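Local atomic coordinates of CRISPR-associated protein Cse2 (Thermus thermophilus, PDB entry 2ZCA), a protein that probably takes part in CRISPR-based adaptive immunity against viruses and plasmids, as the Cse2 (CasB) component of the type I-E system. Residues Y44-L49 / A61-A66; L82-W87 / A150-G155; Y69-G74 / A118-E123. All blocks are in the same frame, centred on the assembly; numbering follows the deposited sequence.

The three contacts tie together parts of an all-helical chain. Contact 1 and contact 3 both use helix 56-71: its middle packs on helix 42-49, and its C-terminal end meets the end of helix 111-121. Their centres are about 17 Å apart. Contact 2 joins helix 82-90 to the C-terminal helix 144-155, with its centre about 26 Å from that of contact 1 and on the opposite side of the chain's centre. Contact 3 links them, following contact 1 along helix 56-71 and packing on contact 2, where L86 CD2 lies 3.5 Å from V122 CG1; the centres of contacts 2 and 3 are about 16 Å apart. Along the sequence the segments of contacts 2 and 3 alternate.

Contact 1: residues Y44-L49 / A61-A66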
loop_
_atom_site.group_PDB
_atom_site.type_symbol
_atom_site.label_atom_id
_atom_site.label_comp_id
_atom_site.label_asym_id
_atom_site.label_seq_id
_atom_site.Cartn_x
_atom_site.Cartn_y
_atom_site.Cartn_z
ATOM N N TYR A 44 9.527 -9.299 -10.369
ATOM C CA TYR A 44 9.252 -9.630 -8.970
ATOM C C TYR A 44 7.772 -9.651 -8.612
ATOM O O TYR A 44 7.398 -10.084 -7.518
ATOM C CB TYR A 44 9.971 -8.633 -8.058
ATOM C CG TYR A 44 11.467 -8.622 -8.253
ATOM C CD1 TYR A 44 12.260 -9.665 -7.772
ATOM C CD2 TYR A 44 12.088 -7.586 -8.946
ATOM C CE1 TYR A 44 13.640 -9.672 -7.979
ATOM C CE2 TYR A 44 13.465 -7.585 -9.160
ATOM C CZ TYR A 44 14.234 -8.630 -8.675
ATOM O OH TYR A 44 15.595 -8.627 -8.892
ATOM N N VAL A 45 6.931 -9.189 -9.528
ATOM C CA VAL A 45 5.496 -9.143 -9.278
ATOM C C VAL A 45 4.671 -9.993 -10.248
ATOM O O VAL A 45 3.703 -10.637 -9.842
ATOM C CB VAL A 45 4.993 -7.685 -9.336
ATOM C CG1 VAL A 45 3.485 -7.635 -9.143
ATOM C CG2 VAL A 45 5.693 -6.860 -8.258
ATOM N N GLU A 46 5.056 -10.007 -11.521
ATOM C CA GLU A 46 4.304 -10.761 -12.519
ATOM C C GLU A 46 4.145 -12.255 -12.220
ATOM O O GLU A 46 3.082 -12.825 -12.466
ATOM C CB GLU A 46 4.913 -10.553 -13.910
ATOM C CG GLU A 46 4.700 -9.144 -14.468
ATOM C CD GLU A 46 3.232 -8.736 -14.521
ATOM O OE1 GLU A 46 2.384 -9.592 -14.853
ATOM O OE2 GLU A 46 2.921 -7.553 -14.246
ATOM N N PRO A 47 5.194 -12.910 -11.694
ATOM C CA PRO A 47 5.051 -14.339 -11.394
ATOM C C PRO A 47 3.900 -14.574 -10.409
ATOM O O PRO A 47 3.260 -15.627 -10.420
ATOM C CB PRO A 47 6.406 -14.701 -10.802
ATOM C CG PRO A 47 7.338 -13.829 -11.588
ATOM C CD PRO A 47 6.601 -12.492 -11.577
ATOM N N PHE A 48 3.641 -13.586 -9.559
ATOM C CA PHE A 48 2.552 -13.691 -8.595
ATOM C C PHE A 48 1.214 -13.411 -9.277
ATOM O O PHE A 48 0.258 -14.177 -9.139
ATOM C CB PHE A 48 2.742 -12.691 -7.448
ATOM C CG PHE A 48 1.611 -12.693 -6.455
ATOM C CD1 PHE A 48 1.580 -13.618 -5.418
ATOM C CD2 PHE A 48 0.552 -11.800 -6.591
ATOM C CE1 PHE A 48 0.504 -13.655 -4.525
ATOM C CE2 PHE A 48 -0.530 -11.827 -5.707
ATOM C CZ PHE A 48 -0.553 -12.758 -4.673
ATOM N N LEU A 49 1.149 -12.307 -10.016
ATOM C CA LEU A 49 -0.079 -11.921 -10.701
ATOM C C LEU A 49 -0.533 -12.981 -11.694
ATOM O O LEU A 49 -1.724 -13.105 -11.977
ATOM C CB LEU A 49 0.114 -10.581 -11.418
ATOM C CG LEU A 49 0.378 -9.381 -10.498
ATOM C CD1 LEU A 49 0.661 -8.142 -11.329
ATOM C CD2 LEU A 49 -0.825 -9.151 -9.597
ATOM N N ALA A 61 -2.345 -1.920 -8.232
ATOM C CA ALA A 61 -2.480 -1.897 -6.775
ATOM C C ALA A 61 -1.377 -2.751 -6.157
ATOM O O ALA A 61 -0.762 -2.362 -5.165
ATOM C CB ALA A 61 -3.847 -2.425 -6.357
ATOM N N HIS A 62 -1.126 -3.920 -6.745
ATOM C CA HIS A 62 -0.080 -4.803 -6.237
ATOM C C HIS A 62 1.295 -4.144 -6.341
ATOM O O HIS A 62 2.100 -4.217 -5.409
ATOM C CB HIS A 62 -0.059 -6.130 -7.003
ATOM C CG HIS A 62 -1.195 -7.046 -6.671
ATOM N ND1 HIS A 62 -2.480 -6.839 -7.126
ATOM C CD2 HIS A 62 -1.232 -8.196 -5.955
ATOM C CE1 HIS A 62 -3.257 -7.824 -6.710
ATOM N NE2 HIS A 62 -2.525 -8.661 -5.998
ATOM N N TYR A 63 1.571 -3.511 -7.477
ATOM C CA TYR A 63 2.861 -2.850 -7.659
ATOM C C TYR A 63 3.065 -1.729 -6.651
ATOM O O TYR A 63 4.165 -1.554 -6.126
ATOM C CB TYR A 63 2.985 -2.286 -9.077
ATOM C CG TYR A 63 3.411 -3.317 -10.101
ATOM C CD1 TYR A 63 4.741 -3.725 -10.193
ATOM C CD2 TYR A 63 2.478 -3.909 -10.948
ATOM C CE1 TYR A 63 5.134 -4.702 -11.103
ATOM C CE2 TYR A 63 2.860 -4.886 -11.858
ATOM C CZ TYR A 63 4.190 -5.278 -11.929
ATOM O OH TYR A 63 4.566 -6.256 -12.819
ATOM N N LEU A 64 2.012 -0.965 -6.380
ATOM C CA LEU A 64 2.143 0.133 -5.431
ATOM C C LEU A 64 2.394 -0.387 -4.018
ATOM O O LEU A 64 3.226 0.158 -3.292
ATOM C CB LEU A 64 0.896 1.032 -5.460
ATOM C CG LEU A 64 0.877 2.221 -4.486
ATOM C CD1 LEU A 64 2.101 3.098 -4.693
ATOM C CD2 LEU A 64 -0.395 3.034 -4.700
ATOM N N VAL A 65 1.681 -1.441 -3.625
ATOM C CA VAL A 65 1.867 -2.007 -2.293
ATOM C C VAL A 65 3.270 -2.593 -2.133
ATOM O O VAL A 65 3.876 -2.472 -1.074
ATOM C CB VAL A 65 0.801 -3.080 -1.983
ATOM C CG1 VAL A 65 1.151 -3.820 -0.695
ATOM C CG2 VAL A 65 -0.565 -2.409 -1.836
ATOM N N ALA A 66 3.793 -3.226 -3.180
ATOM C CA ALA A 66 5.141 -3.777 -3.110
ATOM C C ALA A 66 6.128 -2.626 -2.897
ATOM O O ALA A 66 7.085 -2.751 -2.133
ATOM C CB ALA A 66 5.484 -4.526 -4.404
#
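V45 and Y63 meet at the middle of this interface: V45 CG1 makes a CH-pi contact over one face of the phenol ring, offset toward the rim and 3.8 Å from its centroid, while V45 CB comes within 3.5 Å of Y63 CE1. With CG1 anti to the backbone N (chi1 177°) and CG2 beside that nitrogen, both methyls of V45 reach the ring. L49 forks beside them. Its CD2 makes a second CH-pi contact, over the centre of the H62 imidazole and 3.7 Å from the ring centroid, and its CD1 lies 4.0 Å from Y63 CE2. F48 reaches H62 rim to rim, with F48 CE2 3.7 Å from H62 CD2 and neither ring covering the other. The polar end of Y63 is taken up by E46, whose chain bends at chi2 so that OE2 accepts a short 2.5 Å hydrogen bond from Y63 OH. The phenol approaches from the anti side of the carboxylate, 19° out of its plane, and OE2 lies at the edge of the tyrosine ring. Further out, E58 O accepts a hydrogen bond from H62 ND1, and W54 and F7 make edge-to-face contacts with the imidazole. F7 and W10 of helix 3-15 also meet F48. The backbones are held well apart, the segment axes approaching to 10.5 Å at 135°, and large side chains fill the space between them. On the side where E46 is partly exposed, the short bond satisfies the buried hydroxyl of Y63 and probably fixes the rotation of both that hydroxyl and the carboxylate.

Contact 2: residues L82-W87 / A150-G155; sequences LARALW and AREYYG
A83 and Y153 mark the closest backbone approach, their CA atoms 5.2 Å apart, where two helical segments running the same way cross at 32° with axes 7.8 Å apart. The small A83 permits this closeness, its CB packing against the CB of both E152 and Y153. A chi1 of -176° swings the Y153 ring away from its own backbone N and alongside the other helix, its CD2 close to A83 O and its CE2 against the L86-W87 backbone, closest to W87 CA, with L86 CB farther off. W87 then comes over one face of the phenol. Its CB and CD1 both lie above the ring, and the indole presents its edge in a T-shaped pair, the centroid of the five-membered ring 5.1 Å from that of Y153 with the planes at 83°. W87 CD1 also comes 3.2 Å from Y153 O, a close approach of an indole C-H carbon to a carbonyl oxygen and not a hydrogen bond. F100 of helix 96-104 stacks on Y153 as well.

Polar groups are joined through two waters. The first accepts from A83 N and donates to E152 OE1 at 2.8 Å. The second accepts from R84 NE at 2.7 Å and donates to E152 O. R84 stretches across E152 at about a right angle without direct charge pairing, and its NH1 bonds to G79 O. E152 is held instead by a salt bridge from OE2 to R148 NE and a bond from OE1 to T81 OG1, which also pairs with R84 N. The E152 carboxylate thus reaches the first turn of helix 82-90 through T81 OG1 and a water on A83 N; together with the salt bridge to R148 this probably favours its negative charge, while the Y153-W87 pair packs the other flank.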
loop_
_atom_site.group_PDB
_atom_site.type_symbol
_atom_site.label_atom_id
_atom_site.label_comp_id
_atom_site.label_asym_id
_atom_site.label_seq_id
_atom_site.Cartn_x
_atom_site.Cartn_y
_atom_site.Cartn_z
ATOM N N LEU A 82 -3.084 1.828 7.979
ATOM C CA LEU A 82 -2.564 3.138 7.635
ATOM C C LEU A 82 -3.396 4.224 8.311
ATOM O O LEU A 82 -2.851 5.212 8.797
ATOM C CB LEU A 82 -2.577 3.343 6.114
ATOM C CG LEU A 82 -2.091 4.714 5.625
ATOM C CD1 LEU A 82 -0.721 5.034 6.217
ATOM C CD2 LEU A 82 -2.016 4.714 4.105
ATOM N N ALA A 83 -4.715 4.034 8.357
ATOM C CA ALA A 83 -5.589 5.025 8.983
ATOM C C ALA A 83 -5.246 5.203 10.457
ATOM O O ALA A 83 -5.212 6.326 10.957
ATOM C CB ALA A 83 -7.056 4.617 8.833
ATOM N N ARG A 84 -5.006 4.095 11.154
ATOM C CA ARG A 84 -4.653 4.164 12.566
ATOM C C ARG A 84 -3.277 4.808 12.728
ATOM O O ARG A 84 -3.063 5.621 13.626
ATOM C CB ARG A 84 -4.680 2.763 13.186
ATOM C CG ARG A 84 -6.103 2.225 13.351
ATOM C CD ARG A 84 -6.164 0.724 13.618
ATOM N NE ARG A 84 -7.549 0.275 13.766
ATOM C CZ ARG A 84 -7.935 -0.998 13.781
ATOM N NH1 ARG A 84 -7.040 -1.972 13.655
ATOM N NH2 ARG A 84 -9.220 -1.299 13.920
ATOM N N ALA A 85 -2.348 4.458 11.843
ATOM C CA ALA A 85 -1.005 5.023 11.898
ATOM C C ALA A 85 -1.045 6.529 11.654
ATOM O O ALA A 85 -0.248 7.278 12.227
ATOM C CB ALA A 85 -0.105 4.348 10.865
ATOM N N LEU A 86 -1.960 6.973 10.796
ATOM C CA LEU A 86 -2.090 8.396 10.507
ATOM C C LEU A 86 -2.655 9.131 11.717
ATOM O O LEU A 86 -2.237 10.249 12.020
ATOM C CB LEU A 86 -2.980 8.625 9.279
ATOM C CG LEU A 86 -2.292 8.370 7.928
ATOM C CD1 LEU A 86 -3.317 8.326 6.799
ATOM C CD2 LEU A 86 -1.259 9.466 7.676
ATOM N N TRP A 87 -3.604 8.510 12.411
ATOM C CA TRP A 87 -4.174 9.142 13.596
ATOM C C TRP A 87 -3.069 9.370 14.627
ATOM O O TRP A 87 -2.985 10.435 15.239
ATOM C CB TRP A 87 -5.263 8.267 14.224
ATOM C CG TRP A 87 -5.832 8.882 15.466
ATOM C CD1 TRP A 87 -6.806 9.835 15.537
ATOM C CD2 TRP A 87 -5.398 8.651 16.810
ATOM N NE1 TRP A 87 -7.003 10.216 16.841
ATOM C CE2 TRP A 87 -6.152 9.505 17.645
ATOM C CE3 TRP A 87 -4.442 7.808 17.391
ATOM C CZ2 TRP A 87 -5.978 9.542 19.033
ATOM C CZ3 TRP A 87 -4.269 7.844 18.772
ATOM C CH2 TRP A 87 -5.036 8.707 19.576
ATOM N N ALA A 150 -12.198 6.036 7.812
ATOM C CA ALA A 150 -12.628 7.130 8.669
ATOM C C ALA A 150 -12.989 6.571 10.043
ATOM O O ALA A 150 -12.678 7.178 11.067
ATOM C CB ALA A 150 -13.824 7.845 8.053
ATOM N N ARG A 151 -13.635 5.407 10.055
ATOM C CA ARG A 151 -14.029 4.745 11.299
ATOM C C ARG A 151 -12.791 4.368 12.118
ATOM O O ARG A 151 -12.758 4.547 13.337
ATOM C CB ARG A 151 -14.830 3.474 10.994
ATOM C CG ARG A 151 -15.435 2.791 12.223
ATOM C CD ARG A 151 -16.045 1.435 11.865
ATOM N NE ARG A 151 -15.017 0.423 11.627
ATOM C CZ ARG A 151 -15.233 -0.741 11.017
ATOM N NH1 ARG A 151 -16.445 -1.047 10.574
ATOM N NH2 ARG A 151 -14.237 -1.602 10.855
ATOM N N GLU A 152 -11.773 3.839 11.444
ATOM C CA GLU A 152 -10.543 3.444 12.123
ATOM C C GLU A 152 -9.792 4.656 12.671
ATOM O O GLU A 152 -9.258 4.621 13.782
ATOM C CB GLU A 152 -9.630 2.673 11.161
ATOM C CG GLU A 152 -10.299 1.496 10.470
ATOM C CD GLU A 152 -9.369 0.757 9.520
ATOM O OE1 GLU A 152 -8.412 1.382 9.008
ATOM O OE2 GLU A 152 -9.604 -0.444 9.274
ATOM N N TYR A 153 -9.753 5.731 11.889
ATOM C CA TYR A 153 -9.055 6.944 12.296
ATOM C C TYR A 153 -9.720 7.606 13.503
ATOM O O TYR A 153 -9.089 7.803 14.542
ATOM C CB TYR A 153 -8.999 7.923 11.122
ATOM C CG TYR A 153 -8.213 9.188 11.382
ATOM C CD1 TYR A 153 -8.779 10.260 12.073
ATOM C CD2 TYR A 153 -6.901 9.321 10.920
ATOM C CE1 TYR A 153 -8.061 11.435 12.295
ATOM C CE2 TYR A 153 -6.174 10.492 11.136
ATOM C CZ TYR A 153 -6.762 11.544 11.823
ATOM O OH TYR A 153 -6.060 12.708 12.031
ATOM N N TYR A 154 -10.996 7.950 13.368
ATOM C CA TYR A 154 -11.700 8.598 14.468
ATOM C C TYR A 154 -11.971 7.647 15.625
ATOM O O TYR A 154 -12.243 8.080 16.746
ATOM C CB TYR A 154 -12.990 9.230 13.944
ATOM C CG TYR A 154 -12.685 10.374 13.010
ATOM C CD1 TYR A 154 -12.106 11.552 13.489
ATOM C CD2 TYR A 154 -12.875 10.247 11.636
ATOM C CE1 TYR A 154 -11.715 12.569 12.618
ATOM C CE2 TYR A 154 -12.487 11.255 10.759
ATOM C CZ TYR A 154 -11.905 12.412 11.256
ATOM O OH TYR A 154 -11.494 13.399 10.385
ATOM N N GLY A 155 -11.870 6.351 15.360
ATOM C CA GLY A 155 -12.089 5.371 16.405
ATOM C C GLY A 155 -10.858 5.209 17.283
ATOM O O GLY A 155 -10.965 4.830 18.452
HETATM O O HOH W 1 -6.594 2.068 6.944
HETATM O O HOH W 2 -8.944 2.114 15.183
#

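Contact 3: residues Y69-G74 / A118-E123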
loop_
_atom_site.group_PDB
_atom_site.type_symbol
_atom_site.label_atom_id
_atom_site.label_comp_id
_atom_site.label_asym_id
_atom_site.label_seq_id
_atom_site.Cartn_x
_atom_site.Cartn_y
_atom_site.Cartn_z
ATOM N N TYR A 69 5.819 -1.346 0.618
ATOM C CA TYR A 69 6.337 -2.371 1.518
ATOM C C TYR A 69 7.856 -2.216 1.584
ATOM O O TYR A 69 8.452 -2.275 2.657
ATOM C CB TYR A 69 5.937 -3.755 0.984
ATOM C CG TYR A 69 6.519 -4.950 1.709
ATOM C CD1 TYR A 69 7.769 -5.469 1.359
ATOM C CD2 TYR A 69 5.791 -5.602 2.700
ATOM C CE1 TYR A 69 8.270 -6.620 1.978
ATOM C CE2 TYR A 69 6.281 -6.748 3.323
ATOM C CZ TYR A 69 7.519 -7.253 2.957
ATOM O OH TYR A 69 7.988 -8.398 3.567
ATOM N N ALA A 70 8.477 -2.003 0.428
ATOM C CA ALA A 70 9.922 -1.823 0.367
ATOM C C ALA A 70 10.344 -0.538 1.082
ATOM O O ALA A 70 11.357 -0.517 1.788
ATOM C CB ALA A 70 10.379 -1.797 -1.091
ATOM N N LEU A 71 9.570 0.530 0.900
ATOM C CA LEU A 71 9.865 1.812 1.536
ATOM C C LEU A 71 9.964 1.639 3.050
ATOM O O LEU A 71 10.807 2.264 3.707
ATOM C CB LEU A 71 8.772 2.836 1.202
ATOM C CG LEU A 71 8.859 4.200 1.902
ATOM C CD1 LEU A 71 10.116 4.934 1.448
ATOM C CD2 LEU A 71 7.616 5.027 1.586
ATOM N N LYS A 72 9.101 0.783 3.594
ATOM C CA LYS A 72 9.071 0.513 5.026
ATOM C C LYS A 72 9.933 -0.698 5.379
ATOM O O LYS A 72 9.849 -1.243 6.483
ATOM C CB LYS A 72 7.623 0.286 5.485
ATOM C CG LYS A 72 6.798 1.568 5.587
ATOM C CD LYS A 72 7.199 2.375 6.823
ATOM C CE LYS A 72 6.426 3.687 6.926
ATOM N NZ LYS A 72 6.776 4.444 8.161
ATOM N N ASP A 73 10.764 -1.110 4.428
ATOM C CA ASP A 73 11.663 -2.246 4.617
ATOM C C ASP A 73 10.931 -3.504 5.087
ATOM O O ASP A 73 11.440 -4.265 5.913
ATOM C CB ASP A 73 12.766 -1.869 5.613
ATOM C CG ASP A 73 14.004 -2.727 5.461
ATOM O OD1 ASP A 73 14.510 -2.833 4.321
ATOM O OD2 ASP A 73 14.472 -3.288 6.475
ATOM N N GLY A 74 9.727 -3.709 4.558
ATOM C CA GLY A 74 8.937 -4.878 4.906
ATOM C C GLY A 74 8.405 -4.953 6.326
ATOM O O GLY A 74 8.040 -6.029 6.796
ATOM N N ALA A 118 1.340 9.402 2.319
ATOM C CA ALA A 118 0.803 9.027 3.628
ATOM C C ALA A 118 1.653 7.968 4.330
ATOM O O ALA A 118 1.879 8.041 5.536
ATOM C CB ALA A 118 -0.619 8.528 3.479
ATOM N N VAL A 119 2.108 6.972 3.577
ATOM C CA VAL A 119 2.942 5.926 4.151
ATOM C C VAL A 119 4.285 6.524 4.572
ATOM O O VAL A 119 4.825 6.179 5.620
ATOM C CB VAL A 119 3.163 4.770 3.132
ATOM C CG1 VAL A 119 4.160 3.761 3.677
ATOM C CG2 VAL A 119 1.841 4.078 2.854
ATOM N N ALA A 120 4.815 7.436 3.762
ATOM C CA ALA A 120 6.095 8.067 4.074
ATOM C C ALA A 120 5.972 8.987 5.287
ATOM O O ALA A 120 6.952 9.259 5.982
ATOM C CB ALA A 120 6.592 8.861 2.868
ATOM N N LEU A 121 4.757 9.456 5.538
ATOM C CA LEU A 121 4.495 10.366 6.644
ATOM C C LEU A 121 4.404 9.677 8.005
ATOM O O LEU A 121 4.879 10.214 9.008
ATOM C CB LEU A 121 3.194 11.128 6.372
ATOM C CG LEU A 121 2.783 12.235 7.343
ATOM C CD1 LEU A 121 3.854 13.317 7.386
ATOM C CD2 LEU A 121 1.455 12.821 6.887
ATOM N N VAL A 122 3.801 8.493 8.049
ATOM C CA VAL A 122 3.650 7.797 9.323
ATOM C C VAL A 122 4.934 7.177 9.852
ATOM O O VAL A 122 5.879 6.922 9.102
ATOM C CB VAL A 122 2.569 6.691 9.251
ATOM C CG1 VAL A 122 1.255 7.286 8.750
ATOM C CG2 VAL A 122 3.030 5.553 8.357
ATOM N N GLU A 123 4.962 6.949 11.160
ATOM C CA GLU A 123 6.116 6.346 11.805
ATOM C C GLU A 123 5.830 4.857 11.987
ATOM O O GLU A 123 4.699 4.467 12.283
ATOM C CB GLU A 123 6.354 6.980 13.181
ATOM C CG GLU A 123 6.161 8.497 13.259
ATOM C CD GLU A 123 7.236 9.285 12.531
ATOM O OE1 GLU A 123 7.060 9.590 11.332
ATOM O OE2 GLU A 123 8.266 9.599 13.166
#
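K72 leaves its backbone with CG anti to the carbonyl carbon (chi1 -75°), bends once at chi2 (-75°) and then runs extended. The bend carries the chain obliquely over V119, with K72 CG 3.9 Å from V119 CG1 and K72 CE 3.2 Å from V119 O. At its tip K72 NZ donates a 2.8 Å hydrogen bond to V122 O. The ammonium approaches from above the carbonyl plane, 48° out of it, so it does not point along either lone-pair direction. G124 O is a second acceptor for K72 NZ, so one ammonium group grips two carbonyls just past the end of helix 111-121. Beside the lysine, L71 CD2 touches both V119 CG1 and A120 CB, each at 4.2 Å, adding an apolar layer. The helix end that carries K72 is closed by a Schellman motif: G74 N bonds to Y69 O at 2.7 Å and D73 N to A70 O at 2.8 Å, with D73 at positive phi as the C-prime residue. G74 CA lies over the face of the Y69 ring. The contact therefore joins two helix ends. Helices 3-15 and 20-29 pack behind the first, where R24 makes a salt bridge with D73, while L82 and A85 of helix 82-90 lie against V122 and helix 96-104 backs A118 and L121.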